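HIAXHD3 (PDB 3ZXK) cleaves arabinofuranose side chains, probably from arabinoxylan, as an exo-acting family 43 glycoside hydrolase whose active site was engineered to add endo-xylanase activity. Local coordinates at residues 231-236 and 278-283; 251-256 and 261-266; 408-413 and 419-424; 479-484 and 490-495. All coordinates share one frame; numbering follows the deposited sequence.

Contacts 1 and 2 belong to the catalytic propeller and touch each other through Leu280 and Ile252: contact 2 is a buried, hydrogen-bonded strand pair, whereas contact 1 is a partly buried junction between two sheets without any direct backbone bond. The two thus contrast strand pairing within a sheet with side-chain packing between sheets. Contacts 3 and 4 lie in the C-terminal sandwich, about 43 Å and 42 Å from contact 2 between centres. Each is a hairpin, one in each of the two facing sheets, and they meet through Ile410, Ile421 and Leu492. Contact 3 is buried and built on aromatic-aliphatic faces; contact 4, at a sheet edge, adds arginine and water.

Contact 1. Residues 231-236 and 278-283; sequences RTLVSR and APLRWT
Leu233 lays its CD1 methyl against CD2 of Leu280 at 4.0 Å, the two side chains crossing at about a right angle. Neither CB points straight across, and the reach comes from the branch ends: with CG of Leu233 opposite the backbone N (chi1 -173°), the isobutyl group swings over toward the other strand. Both leucines also touch Tyr262, Leu233 at the ring and Leu280 at CB, within a larger apolar patch. The main chains stay well apart, 9.7 Å between CA of Leu233 and CA of Leu280, and exchange no hydrogen bond. Leu233 sits at a corner of its chain, where it and Val234 both face Glu214 in a classic beta bulge. Toward the surface the chemistry turns polar. NH1 of Arg231 comes within 4.2 Å of Thr283 OG1, a contact too long for a bond. What links the two is Asp285, which receives a salt bridge from Arg231 and a hydrogen bond from Thr283, while Trp287 adds a cation-pi partner for the arginine. Side-chain packing between separate antiparallel sheets, here the sheet ending in 228-235 and the one containing 273-282, is characteristic of adjoining blades in the five-bladed beta-propeller of family 43.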
loop_
_atom_site.group_PDB
_atom_site.type_symbol
_atom_site.label_atom_id
_atom_site.label_comp_id
_atom_site.label_asym_id
_atom_site.label_seq_id
_atom_site.Cartn_x
_atom_site.Cartn_y
_atom_site.Cartn_z
ATOM N N ARG A 231 20.505 -2.142 -20.694
ATOM C CA ARG A 231 20.692 -3.590 -20.654
ATOM C C ARG A 231 19.506 -4.177 -19.913
ATOM O O ARG A 231 18.879 -3.511 -19.123
ATOM C CB ARG A 231 21.951 -3.974 -19.874
ATOM C CG ARG A 231 23.255 -3.659 -20.580
ATOM C CD ARG A 231 24.415 -4.408 -19.947
ATOM N NE ARG A 231 25.660 -4.060 -20.623
ATOM C CZ ARG A 231 26.847 -4.569 -20.325
ATOM N NH1 ARG A 231 26.956 -5.470 -19.359
ATOM N NH2 ARG A 231 27.931 -4.171 -20.993
ATOM N N THR A 232 19.224 -5.448 -20.154
ATOM C CA THR A 232 18.184 -6.137 -19.405
ATOM C C THR A 232 18.665 -6.451 -17.993
ATOM O O THR A 232 19.794 -6.910 -17.794
ATOM C CB THR A 232 17.797 -7.407 -20.151
ATOM O OG1 THR A 232 17.234 -7.021 -21.415
ATOM C CG2 THR A 232 16.778 -8.240 -19.342
ATOM N N LEU A 233 17.832 -6.178 -17.006
ATOM C CA LEU A 233 18.100 -6.657 -15.649
ATOM C C LEU A 233 17.349 -7.978 -15.413
ATOM O O LEU A 233 17.932 -8.984 -14.968
ATOM C CB LEU A 233 17.708 -5.583 -14.622
ATOM C CG LEU A 233 18.068 -5.839 -13.163
ATOM C CD1 LEU A 233 19.572 -6.002 -12.973
ATOM C CD2 LEU A 233 17.528 -4.694 -12.323
ATOM N N VAL A 234 16.057 -7.983 -15.695
ATOM C CA VAL A 234 15.307 -9.237 -15.735
ATOM C C VAL A 234 14.324 -9.173 -16.881
ATOM O O VAL A 234 13.793 -8.103 -17.210
ATOM C CB VAL A 234 14.517 -9.573 -14.445
ATOM C CG1 VAL A 234 15.433 -9.836 -13.253
ATOM C CG2 VAL A 234 13.429 -8.538 -14.169
ATOM N N SER A 235 14.044 -10.319 -17.480
ATOM C CA SER A 235 12.978 -10.361 -18.482
ATOM C C SER A 235 12.318 -11.706 -18.410
ATOM O O SER A 235 12.955 -12.744 -18.693
ATOM C CB SER A 235 13.522 -10.091 -19.882
ATOM O OG SER A 235 12.469 -10.105 -20.838
ATOM N N ARG A 236 11.057 -11.685 -17.985
ATOM C CA ARG A 236 10.236 -12.894 -17.836
ATOM C C ARG A 236 10.993 -13.939 -17.015
ATOM O O ARG A 236 10.984 -15.122 -17.349
ATOM C CB ARG A 236 9.826 -13.442 -19.211
ATOM C CG ARG A 236 9.025 -12.425 -20.035
ATOM C CD ARG A 236 8.478 -12.990 -21.352
ATOM N NE ARG A 236 7.416 -13.972 -21.116
ATOM C CZ ARG A 236 6.142 -13.678 -20.883
ATOM N NH1 ARG A 236 5.733 -12.409 -20.840
ATOM N NH2 ARG A 236 5.270 -14.666 -20.672
ATOM N N ALA A 278 16.502 -9.998 -4.424
ATOM C CA ALA A 278 17.670 -10.783 -4.898
ATOM C C ALA A 278 18.981 -9.980 -4.788
ATOM O O ALA A 278 18.980 -8.774 -4.932
ATOM C CB ALA A 278 17.455 -11.243 -6.325
ATOM N N PRO A 279 20.104 -10.661 -4.580
ATOM C CA PRO A 279 21.379 -9.954 -4.672
ATOM C C PRO A 279 21.715 -9.549 -6.113
ATOM O O PRO A 279 21.254 -10.184 -7.087
ATOM C CB PRO A 279 22.403 -10.985 -4.191
ATOM C CG PRO A 279 21.611 -12.176 -3.753
ATOM C CD PRO A 279 20.289 -12.112 -4.452
ATOM N N LEU A 280 22.481 -8.465 -6.227
ATOM C CA LEU A 280 23.107 -8.039 -7.475
ATOM C C LEU A 280 24.611 -8.250 -7.454
ATOM O O LEU A 280 25.230 -8.162 -6.415
ATOM C CB LEU A 280 22.865 -6.546 -7.666
ATOM C CG LEU A 280 21.443 -6.108 -7.944
ATOM C CD1 LEU A 280 21.394 -4.591 -7.917
ATOM C CD2 LEU A 280 20.940 -6.635 -9.281
ATOM N N ARG A 281 25.192 -8.526 -8.619
ATOM C CA ARG A 281 26.637 -8.408 -8.805
ATOM C C ARG A 281 26.859 -7.295 -9.834
ATOM O O ARG A 281 25.959 -6.942 -10.594
ATOM C CB ARG A 281 27.249 -9.733 -9.290
ATOM C CG ARG A 281 26.680 -10.212 -10.607
ATOM C CD ARG A 281 27.298 -11.514 -11.102
ATOM N NE ARG A 281 26.590 -11.918 -12.310
ATOM C CZ ARG A 281 25.696 -12.904 -12.375
ATOM N NH1 ARG A 281 25.432 -13.650 -11.305
ATOM N NH2 ARG A 281 25.090 -13.169 -13.525
ATOM N N TRP A 282 28.041 -6.715 -9.827
ATOM C CA TRP A 282 28.395 -5.713 -10.814
ATOM C C TRP A 282 29.371 -6.302 -11.785
ATOM O O TRP A 282 30.324 -6.974 -11.385
ATOM C CB TRP A 282 28.979 -4.497 -10.116
ATOM C CG TRP A 282 27.900 -3.721 -9.402
ATOM C CD1 TRP A 282 27.385 -3.931 -8.124
ATOM C CD2 TRP A 282 27.113 -2.639 -9.965
ATOM N NE1 TRP A 282 26.387 -3.028 -7.849
ATOM C CE2 TRP A 282 26.175 -2.217 -8.919
ATOM C CE3 TRP A 282 27.127 -1.960 -11.182
ATOM C CZ2 TRP A 282 25.276 -1.180 -9.117
ATOM C CZ3 TRP A 282 26.217 -0.918 -11.370
ATOM C CH2 TRP A 282 25.325 -0.531 -10.351
ATOM N N THR A 283 29.139 -6.068 -13.075
ATOM C CA THR A 283 30.102 -6.465 -14.086
ATOM C C THR A 283 31.346 -5.582 -14.012
ATOM O O THR A 283 31.337 -4.485 -13.423
ATOM C CB THR A 283 29.536 -6.410 -15.519
ATOM O OG1 THR A 283 29.307 -5.044 -15.879
ATOM C CG2 THR A 283 28.233 -7.197 -15.621
#

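Contact 2. Residues 251-256 and 261-266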
loop_
_atom_site.group_PDB
_atom_site.type_symbol
_atom_site.label_atom_id
_atom_site.label_comp_id
_atom_site.label_asym_id
_atom_site.label_seq_id
_atom_site.Cartn_x
_atom_site.Cartn_y
_atom_site.Cartn_z
ATOM N N GLY A 251 13.236 -1.273 -7.204
ATOM C CA GLY A 251 14.472 -0.496 -7.276
ATOM C C GLY A 251 15.621 -1.236 -6.652
ATOM O O GLY A 251 15.472 -2.358 -6.160
ATOM N N ILE A 252 16.776 -0.587 -6.678
ATOM C CA ILE A 252 17.983 -1.211 -6.155
ATOM C C ILE A 252 18.525 -0.397 -4.992
ATOM O O ILE A 252 18.288 0.810 -4.901
ATOM C CB ILE A 252 19.062 -1.425 -7.244
ATOM C CG1 ILE A 252 19.491 -0.095 -7.884
ATOM C CG2 ILE A 252 18.533 -2.416 -8.300
ATOM C CD1 ILE A 252 20.751 -0.205 -8.733
ATOM N N VAL A 253 19.271 -1.052 -4.099
ATOM C CA VAL A 253 19.718 -0.412 -2.870
ATOM C C VAL A 253 20.978 -1.109 -2.369
ATOM O O VAL A 253 21.133 -2.329 -2.557
ATOM C CB VAL A 253 18.607 -0.377 -1.803
ATOM C CG1 VAL A 253 18.147 -1.800 -1.390
ATOM C CG2 VAL A 253 19.072 0.419 -0.590
ATOM N N ASP A 254 21.865 -0.329 -1.765
ATOM C CA ASP A 254 23.124 -0.815 -1.230
ATOM C C ASP A 254 22.958 -1.111 0.257
ATOM O O ASP A 254 22.344 -0.325 0.987
ATOM C CB ASP A 254 24.248 0.219 -1.421
ATOM C CG ASP A 254 23.903 1.634 -0.881
ATOM O OD1 ASP A 254 22.867 2.228 -1.295
ATOM O OD2 ASP A 254 24.715 2.206 -0.126
ATOM N N ALA A 255 23.492 -2.240 0.700
ATOM C CA ALA A 255 23.576 -2.530 2.140
ATOM C C ALA A 255 24.823 -1.862 2.730
ATOM O O ALA A 255 25.708 -1.400 1.988
ATOM C CB ALA A 255 23.585 -4.037 2.383
ATOM N N PRO A 256 24.904 -1.779 4.066
ATOM C CA PRO A 256 26.095 -1.159 4.652
ATOM C C PRO A 256 27.422 -1.809 4.228
ATOM O O PRO A 256 28.441 -1.123 4.188
ATOM C CB PRO A 256 25.862 -1.316 6.160
ATOM C CG PRO A 256 24.381 -1.320 6.285
ATOM C CD PRO A 256 23.899 -2.111 5.098
ATOM N N HIS A 261 21.313 -4.888 -3.844
ATOM C CA HIS A 261 20.163 -5.795 -3.892
ATOM C C HIS A 261 19.080 -5.206 -4.759
ATOM O O HIS A 261 18.887 -3.977 -4.800
ATOM C CB HIS A 261 19.671 -6.048 -2.470
ATOM C CG HIS A 261 20.725 -6.674 -1.597
ATOM N ND1 HIS A 261 20.842 -8.008 -1.448
ATOM C CD2 HIS A 261 21.793 -6.100 -0.903
ATOM C CE1 HIS A 261 21.910 -8.281 -0.656
ATOM N NE2 HIS A 261 22.494 -7.109 -0.325
ATOM N N TYR A 262 18.357 -6.066 -5.465
ATOM C CA TYR A 262 17.232 -5.612 -6.297
ATOM C C TYR A 262 15.944 -6.000 -5.535
ATOM O O TYR A 262 15.738 -7.190 -5.186
ATOM C CB TYR A 262 17.320 -6.234 -7.708
ATOM C CG TYR A 262 16.159 -5.910 -8.630
ATOM C CD1 TYR A 262 15.442 -4.707 -8.512
ATOM C CD2 TYR A 262 15.755 -6.818 -9.617
ATOM C CE1 TYR A 262 14.379 -4.414 -9.350
ATOM C CE2 TYR A 262 14.695 -6.546 -10.436
ATOM C CZ TYR A 262 13.993 -5.367 -10.294
ATOM O OH TYR A 262 12.930 -5.142 -11.146
ATOM N N VAL A 263 15.122 -5.001 -5.231
ATOM C CA VAL A 263 13.837 -5.243 -4.558
ATOM C C VAL A 263 12.789 -5.005 -5.626
ATOM O O VAL A 263 12.581 -3.877 -6.058
ATOM C CB VAL A 263 13.584 -4.294 -3.358
ATOM C CG1 VAL A 263 12.305 -4.683 -2.645
ATOM C CG2 VAL A 263 14.745 -4.364 -2.382
ATOM N N ALA A 264 12.143 -6.074 -6.065
ATOM C CA ALA A 264 11.113 -5.961 -7.122
ATOM C C ALA A 264 9.762 -6.309 -6.516
ATOM O O ALA A 264 9.693 -6.631 -5.321
ATOM C CB ALA A 264 11.423 -6.894 -8.303
ATOM N N PHE A 265 8.670 -6.261 -7.282
ATOM C CA PHE A 265 7.471 -6.885 -6.740
ATOM C C PHE A 265 6.850 -7.838 -7.731
ATOM O O PHE A 265 7.155 -7.792 -8.942
ATOM C CB PHE A 265 6.421 -5.849 -6.233
ATOM C CG PHE A 265 6.025 -4.842 -7.265
ATOM C CD1 PHE A 265 5.037 -5.148 -8.206
ATOM C CD2 PHE A 265 6.641 -3.584 -7.303
ATOM C CE1 PHE A 265 4.667 -4.216 -9.172
ATOM C CE2 PHE A 265 6.262 -2.656 -8.247
ATOM C CZ PHE A 265 5.279 -2.963 -9.177
ATOM N N MET A 266 5.991 -8.708 -7.192
ATOM C CA MET A 266 5.242 -9.725 -7.929
ATOM C C MET A 266 3.780 -9.295 -8.033
ATOM O O MET A 266 3.259 -8.680 -7.087
ATOM C CB MET A 266 5.267 -11.048 -7.150
ATOM C CG MET A 266 6.647 -11.604 -6.825
ATOM S SD MET A 266 7.623 -12.064 -8.278
ATOM C CE MET A 266 6.604 -13.311 -9.076
#
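Gly251 pairs with Val263 through two backbone hydrogen bonds, and the one from Val263 N to Gly251 O is short and fairly straight, 2.8 Å with 165° at the hydrogen. The same carbonyl oxygen meets the edge of a ring: with Tyr262 CG anti to its backbone N (chi1 176°), CD1 of Tyr262 approaches Gly251 O to 3.3 Å, close to the ring plane. Ile252 follows as the non-hydrogen-bonded partner of Tyr262. Its CG2 methyl touches Tyr262 CD1 at 3.9 Å, the two side chains crossing at about a right angle, and Ile252 CA lies 3.2 Å from His261 O in a CA-H...O contact. On this face both side chains go on to meet Leu280, while the phenol OH of Tyr262 is tied to the carbonyl of Gln249, a glycan-pocket residue. The strands form an antiparallel beta hairpin that supplies the two innermost strands of the fifth propeller blade; farther along the second of them, Phe265 touches the bound arabinofuranose. Val253 is the next hydrogen-bonded residue, giving and accepting one bond each with the backbone of His261. On the opposite face from Ile252, its CG1 reaches diagonally to CG2 of Val263 at 4.4 Å, and both valines pack on Val22 of the first blade. Beyond the strand, Ala255 brings CB to 4.2 Å from NE2 of His261, a nitrogen that Thr259 engages by a hydrogen bond.

Contact 3. Residues 408-413 and 419-424; sequences AYIGVW and ARIVMV
Tyr409 and Val424 run side by side, pointing the same way, and the valine covers the ring: Val424 CB stands 3.7 Å from the ring centroid, only 14° off its normal, in a CH-pi contact over the middle of the face. The tyrosine is brought there by its first torsion, which sets CG between the backbone N and the carbonyl carbon (chi1 69°) and tips the ring over toward the second strand. Trp413 and Val422 meet differently. They cross at about a right angle, and CG2 of Val422 rests 3.5 Å from the centroid of the five-membered ring of Trp413. The two aromatics are joined edge to edge by a hydrogen bond from Trp413 NE1 to Tyr409 OH, 2.9 Å long and in the indole plane, which fixes how the indole is turned. Between them in sequence, Gly411 adds no side chain to this face. Beneath lies a regular antiparallel beta hairpin with six backbone bonds, part of a sheet in the concanavalin A-like sandwich. Val424 CG2 also reaches Trp413 CZ2 at 3.8 Å, and farther along the indole Arg420 NH2 draws obliquely near while its guanidinium is held by Asn445 and Gln415. The opposite face is apolar throughout the contact. Ile410 CG1 meets Ile421 CG2 at 4.0 Å, and Val412 CG1 touches Ala419 CB at 3.9 Å. Met423, bent at its second torsion, lays CE on Ala408 CB; Ile410, Ile421 and Met423 turn toward Phe479 and Leu492 of the other sheet.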
loop_
_atom_site.group_PDB
_atom_site.type_symbol
_atom_site.label_atom_id
_atom_site.label_comp_id
_atom_site.label_asym_id
_atom_site.label_seq_id
_atom_site.Cartn_x
_atom_site.Cartn_y
_atom_site.Cartn_z
ATOM N N ALA A 408 -17.675 -8.387 -0.354
ATOM C CA ALA A 408 -18.702 -9.069 0.435
ATOM C C ALA A 408 -18.437 -8.684 1.862
ATOM O O ALA A 408 -17.302 -8.302 2.212
ATOM C CB ALA A 408 -18.614 -10.598 0.287
ATOM N N TYR A 409 -19.456 -8.815 2.703
ATOM C CA TYR A 409 -19.311 -8.495 4.105
ATOM C C TYR A 409 -20.214 -9.317 5.007
ATOM O O TYR A 409 -21.190 -9.908 4.533
ATOM C CB TYR A 409 -19.513 -7.010 4.368
ATOM C CG TYR A 409 -20.896 -6.390 4.215
ATOM C CD1 TYR A 409 -21.925 -6.638 5.159
ATOM C CD2 TYR A 409 -21.158 -5.470 3.196
ATOM C CE1 TYR A 409 -23.160 -6.004 5.070
ATOM C CE2 TYR A 409 -22.383 -4.822 3.096
ATOM C CZ TYR A 409 -23.389 -5.116 4.030
ATOM O OH TYR A 409 -24.587 -4.469 4.002
ATOM N N ILE A 410 -19.845 -9.378 6.291
ATOM C CA ILE A 410 -20.738 -9.879 7.320
ATOM C C ILE A 410 -20.945 -8.690 8.266
ATOM O O ILE A 410 -19.993 -7.945 8.582
ATOM C CB ILE A 410 -20.180 -11.117 8.056
ATOM C CG1 ILE A 410 -21.255 -11.687 8.995
ATOM C CG2 ILE A 410 -18.864 -10.794 8.768
ATOM C CD1 ILE A 410 -20.919 -13.058 9.541
ATOM N N GLY A 411 -22.179 -8.453 8.681
ATOM C CA GLY A 411 -22.431 -7.264 9.477
ATOM C C GLY A 411 -23.774 -7.278 10.127
ATOM O O GLY A 411 -24.438 -8.324 10.218
ATOM N N VAL A 412 -24.152 -6.105 10.617
ATOM C CA VAL A 412 -25.405 -5.932 11.333
ATOM C C VAL A 412 -26.229 -4.890 10.600
ATOM O O VAL A 412 -25.711 -3.835 10.205
ATOM C CB VAL A 412 -25.185 -5.470 12.792
ATOM C CG1 VAL A 412 -26.518 -5.259 13.542
ATOM C CG2 VAL A 412 -24.316 -6.470 13.548
ATOM N N TRP A 413 -27.483 -5.244 10.349
ATOM C CA TRP A 413 -28.495 -4.320 9.820
ATOM C C TRP A 413 -29.478 -4.009 10.931
ATOM O O TRP A 413 -30.053 -4.920 11.564
ATOM C CB TRP A 413 -29.240 -4.929 8.620
ATOM C CG TRP A 413 -28.453 -4.926 7.344
ATOM C CD1 TRP A 413 -27.103 -4.695 7.176
ATOM C CD2 TRP A 413 -28.995 -5.137 6.025
ATOM N NE1 TRP A 413 -26.764 -4.761 5.856
ATOM C CE2 TRP A 413 -27.878 -5.021 5.098
ATOM C CE3 TRP A 413 -30.268 -5.406 5.534
ATOM C CZ2 TRP A 413 -28.055 -5.152 3.716
ATOM C CZ3 TRP A 413 -30.448 -5.533 4.159
ATOM C CH2 TRP A 413 -29.369 -5.413 3.271
ATOM N N ALA A 419 -32.170 -5.499 15.319
ATOM C CA ALA A 419 -30.818 -5.628 14.787
ATOM C C ALA A 419 -30.560 -7.092 14.497
ATOM O O ALA A 419 -30.884 -7.970 15.311
ATOM C CB ALA A 419 -29.768 -5.106 15.748
ATOM N N ARG A 420 -30.019 -7.364 13.323
ATOM C CA ARG A 420 -29.701 -8.730 12.975
ATOM C C ARG A 420 -28.441 -8.826 12.151
ATOM O O ARG A 420 -28.053 -7.886 11.430
ATOM C CB ARG A 420 -30.853 -9.389 12.244
ATOM C CG ARG A 420 -30.937 -9.031 10.784
ATOM C CD ARG A 420 -31.984 -9.880 10.112
ATOM N NE ARG A 420 -31.962 -9.783 8.663
ATOM C CZ ARG A 420 -32.500 -8.793 7.958
ATOM N NH1 ARG A 420 -33.093 -7.744 8.550
ATOM N NH2 ARG A 420 -32.445 -8.854 6.645
ATOM N N ILE A 421 -27.817 -9.981 12.256
ATOM C CA ILE A 421 -26.625 -10.272 11.474
ATOM C C ILE A 421 -27.011 -10.702 10.071
ATOM O O ILE A 421 -27.964 -11.456 9.903
ATOM C CB ILE A 421 -25.777 -11.365 12.157
ATOM C CG1 ILE A 421 -25.464 -10.914 13.579
ATOM C CG2 ILE A 421 -24.487 -11.644 11.399
ATOM C CD1 ILE A 421 -24.933 -12.002 14.469
ATOM N N VAL A 422 -26.291 -10.183 9.080
ATOM C CA VAL A 422 -26.466 -10.535 7.673
ATOM C C VAL A 422 -25.108 -10.774 7.014
ATOM O O VAL A 422 -24.074 -10.232 7.464
ATOM C CB VAL A 422 -27.225 -9.425 6.878
ATOM C CG1 VAL A 422 -28.656 -9.246 7.394
ATOM C CG2 VAL A 422 -26.470 -8.100 6.941
ATOM N N MET A 423 -25.105 -11.588 5.965
ATOM C CA MET A 423 -23.956 -11.693 5.082
ATOM C C MET A 423 -24.427 -11.217 3.707
ATOM O O MET A 423 -25.415 -11.714 3.210
ATOM C CB MET A 423 -23.405 -13.143 5.077
ATOM C CG MET A 423 -22.134 -13.328 4.268
ATOM S SD MET A 423 -22.458 -13.568 2.503
ATOM C CE MET A 423 -20.822 -13.794 1.783
ATOM N N VAL A 424 -23.715 -10.240 3.138
ATOM C CA VAL A 424 -24.025 -9.588 1.870
ATOM C C VAL A 424 -22.916 -9.857 0.847
ATOM O O VAL A 424 -21.702 -9.721 1.142
ATOM C CB VAL A 424 -24.197 -8.062 2.094
ATOM C CG1 VAL A 424 -24.240 -7.268 0.780
ATOM C CG2 VAL A 424 -25.409 -7.786 2.984
#

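Contact 4. Residues 479-484 and 490-495; sequences FYYSID and TRLGPA
Thr490 is gripped by Tyr481 through both backbone and side chain. Thr490 N donates to Tyr481 O at 2.8 Å and Thr490 O accepts from Tyr481 N, while Thr490 CB lies over the Tyr481 ring, 4.0 Å from its centroid, in a CH-pi contact. CG2 of Thr490 extends along the ring toward Tyr481 OH. Arg491, the non-hydrogen-bonded partner of Tyr480, crosses that ring obliquely: its chain bends at the second torsion (chi2 75°), bringing CD over the face, 4.2 Å from the centroid, with the guanidinium plane turned 63° from the ring. Water takes over at the polar end. One molecule accepts from NH1 of Arg491 and bonds to Tyr480 OH, a hydroxyl also tied to Thr478, while a second accepts from Arg491 NE and Phe479 N. Leu492 N then donates to Phe479 O at 2.9 Å, nearly straight at 167°, as Leu492 CB meets the edge of Tyr481 near the ring plane. Gly493 O receives weak bonds from NE and NH2 of Arg491. This antiparallel beta hairpin forms one margin of its sheet, with 490-497 outermost and 476-482 lying between it and 457-464. Phe479 faces inward on Ile410 and Met423, and Tyr481 and Leu492 on Ile410 and Ile421, all from strands 406-415 and 418-429, the opposing layer of the sandwich.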
loop_
_atom_site.group_PDB
_atom_site.type_symbol
_atom_site.label_atom_id
_atom_site.label_comp_id
_atom_site.label_asym_id
_atom_site.label_seq_id
_atom_site.Cartn_x
_atom_site.Cartn_y
_atom_site.Cartn_z
ATOM N N PHE A 479 -17.070 -16.190 6.044
ATOM C CA PHE A 479 -17.435 -15.213 7.058
ATOM C C PHE A 479 -18.072 -15.901 8.273
ATOM O O PHE A 479 -18.828 -16.875 8.119
ATOM C CB PHE A 479 -18.420 -14.193 6.470
ATOM C CG PHE A 479 -17.844 -13.350 5.344
ATOM C CD1 PHE A 479 -17.876 -13.782 4.014
ATOM C CD2 PHE A 479 -17.274 -12.112 5.619
ATOM C CE1 PHE A 479 -17.327 -13.015 2.989
ATOM C CE2 PHE A 479 -16.742 -11.331 4.599
ATOM C CZ PHE A 479 -16.747 -11.786 3.283
ATOM N N TYR A 480 -17.774 -15.386 9.465
ATOM C CA TYR A 480 -18.252 -15.969 10.722
ATOM C C TYR A 480 -18.616 -14.869 11.708
ATOM O O TYR A 480 -18.113 -13.753 11.601
ATOM C CB TYR A 480 -17.145 -16.823 11.367
ATOM C CG TYR A 480 -16.537 -17.844 10.440
ATOM C CD1 TYR A 480 -15.617 -17.441 9.466
ATOM C CD2 TYR A 480 -16.884 -19.206 10.515
ATOM C CE1 TYR A 480 -15.061 -18.332 8.603
ATOM C CE2 TYR A 480 -16.322 -20.128 9.637
ATOM C CZ TYR A 480 -15.420 -19.659 8.666
ATOM O OH TYR A 480 -14.823 -20.477 7.745
ATOM N N TYR A 481 -19.504 -15.198 12.644
ATOM C CA TYR A 481 -19.777 -14.296 13.749
ATOM C C TYR A 481 -19.712 -15.039 15.061
ATOM O O TYR A 481 -19.862 -16.259 15.088
ATOM C CB TYR A 481 -21.153 -13.622 13.589
ATOM C CG TYR A 481 -22.317 -14.598 13.722
ATOM C CD1 TYR A 481 -22.901 -14.881 14.974
ATOM C CD2 TYR A 481 -22.835 -15.248 12.603
ATOM C CE1 TYR A 481 -23.941 -15.795 15.091
ATOM C CE2 TYR A 481 -23.905 -16.129 12.719
ATOM C CZ TYR A 481 -24.442 -16.415 13.966
ATOM O OH TYR A 481 -25.512 -17.300 14.084
ATOM N N SER A 482 -19.456 -14.277 16.121
ATOM C CA SER A 482 -19.572 -14.740 17.499
ATOM C C SER A 482 -20.374 -13.759 18.325
ATOM O O SER A 482 -20.121 -12.553 18.318
ATOM C CB SER A 482 -18.207 -14.952 18.158
ATOM O OG SER A 482 -18.374 -15.311 19.524
ATOM N N ILE A 483 -21.328 -14.301 19.063
ATOM C CA ILE A 483 -22.055 -13.523 20.053
ATOM C C ILE A 483 -21.857 -14.132 21.444
ATOM O O ILE A 483 -22.676 -13.947 22.343
ATOM C CB ILE A 483 -23.548 -13.377 19.685
ATOM C CG1 ILE A 483 -24.181 -14.736 19.403
ATOM C CG2 ILE A 483 -23.702 -12.482 18.462
ATOM C CD1 ILE A 483 -25.668 -14.800 19.695
ATOM N N ASP A 484 -20.750 -14.848 21.620
ATOM C CA ASP A 484 -20.380 -15.330 22.952
ATOM C C ASP A 484 -18.928 -14.980 23.297
ATOM O O ASP A 484 -18.175 -15.809 23.804
ATOM C CB ASP A 484 -20.695 -16.820 23.110
ATOM C CG ASP A 484 -19.784 -17.713 22.295
ATOM O OD1 ASP A 484 -19.067 -17.234 21.390
ATOM O OD2 ASP A 484 -19.779 -18.920 22.573
ATOM N N THR A 490 -19.767 -18.957 14.339
ATOM C CA THR A 490 -20.734 -19.581 13.461
ATOM C C THR A 490 -20.534 -19.044 12.062
ATOM O O THR A 490 -20.508 -17.838 11.854
ATOM C CB THR A 490 -22.149 -19.288 13.958
ATOM O OG1 THR A 490 -22.266 -19.787 15.295
ATOM C CG2 THR A 490 -23.199 -19.929 13.067
ATOM N N ARG A 491 -20.360 -19.963 11.120
ATOM C CA ARG A 491 -20.278 -19.652 9.696
ATOM C C ARG A 491 -21.604 -19.080 9.171
ATOM O O ARG A 491 -22.679 -19.585 9.498
ATOM C CB ARG A 491 -19.889 -20.937 8.959
ATOM C CG ARG A 491 -20.001 -20.893 7.455
ATOM C CD ARG A 491 -18.888 -20.106 6.778
ATOM N NE ARG A 491 -19.195 -20.065 5.352
ATOM C CZ ARG A 491 -18.926 -21.046 4.489
ATOM N NH1 ARG A 491 -18.277 -22.147 4.893
ATOM N NH2 ARG A 491 -19.298 -20.916 3.222
ATOM N N LEU A 492 -21.524 -18.042 8.333
ATOM C CA LEU A 492 -22.727 -17.458 7.738
ATOM C C LEU A 492 -22.509 -17.145 6.266
ATOM O O LEU A 492 -21.579 -16.441 5.902
ATOM C CB LEU A 492 -23.166 -16.190 8.476
ATOM C CG LEU A 492 -24.496 -15.540 8.046
ATOM C CD1 LEU A 492 -25.683 -16.476 8.340
ATOM C CD2 LEU A 492 -24.667 -14.214 8.781
ATOM N N GLY A 493 -23.393 -17.665 5.428
ATOM C CA GLY A 493 -23.370 -17.326 4.024
ATOM C C GLY A 493 -22.525 -18.296 3.234
ATOM O O GLY A 493 -21.847 -19.155 3.805
ATOM N N PRO A 494 -22.565 -18.165 1.895
ATOM C CA PRO A 494 -21.733 -18.947 0.967
ATOM C C PRO A 494 -20.253 -18.568 1.065
ATOM O O PRO A 494 -19.914 -17.552 1.689
ATOM C CB PRO A 494 -22.316 -18.580 -0.402
ATOM C CG PRO A 494 -22.881 -17.215 -0.221
ATOM C CD PRO A 494 -23.366 -17.137 1.190
ATOM N N ALA A 495 -19.373 -19.379 0.464
ATOM C CA ALA A 495 -17.973 -18.977 0.307
ATOM C C ALA A 495 -17.929 -17.969 -0.828
ATOM O O ALA A 495 -18.539 -18.181 -1.887
ATOM C CB ALA A 495 -17.091 -20.174 -0.016
HETATM O O HOH W 1 -19.329 -17.243 4.475
HETATM O O HOH W 2 -16.420 -22.620 6.874
#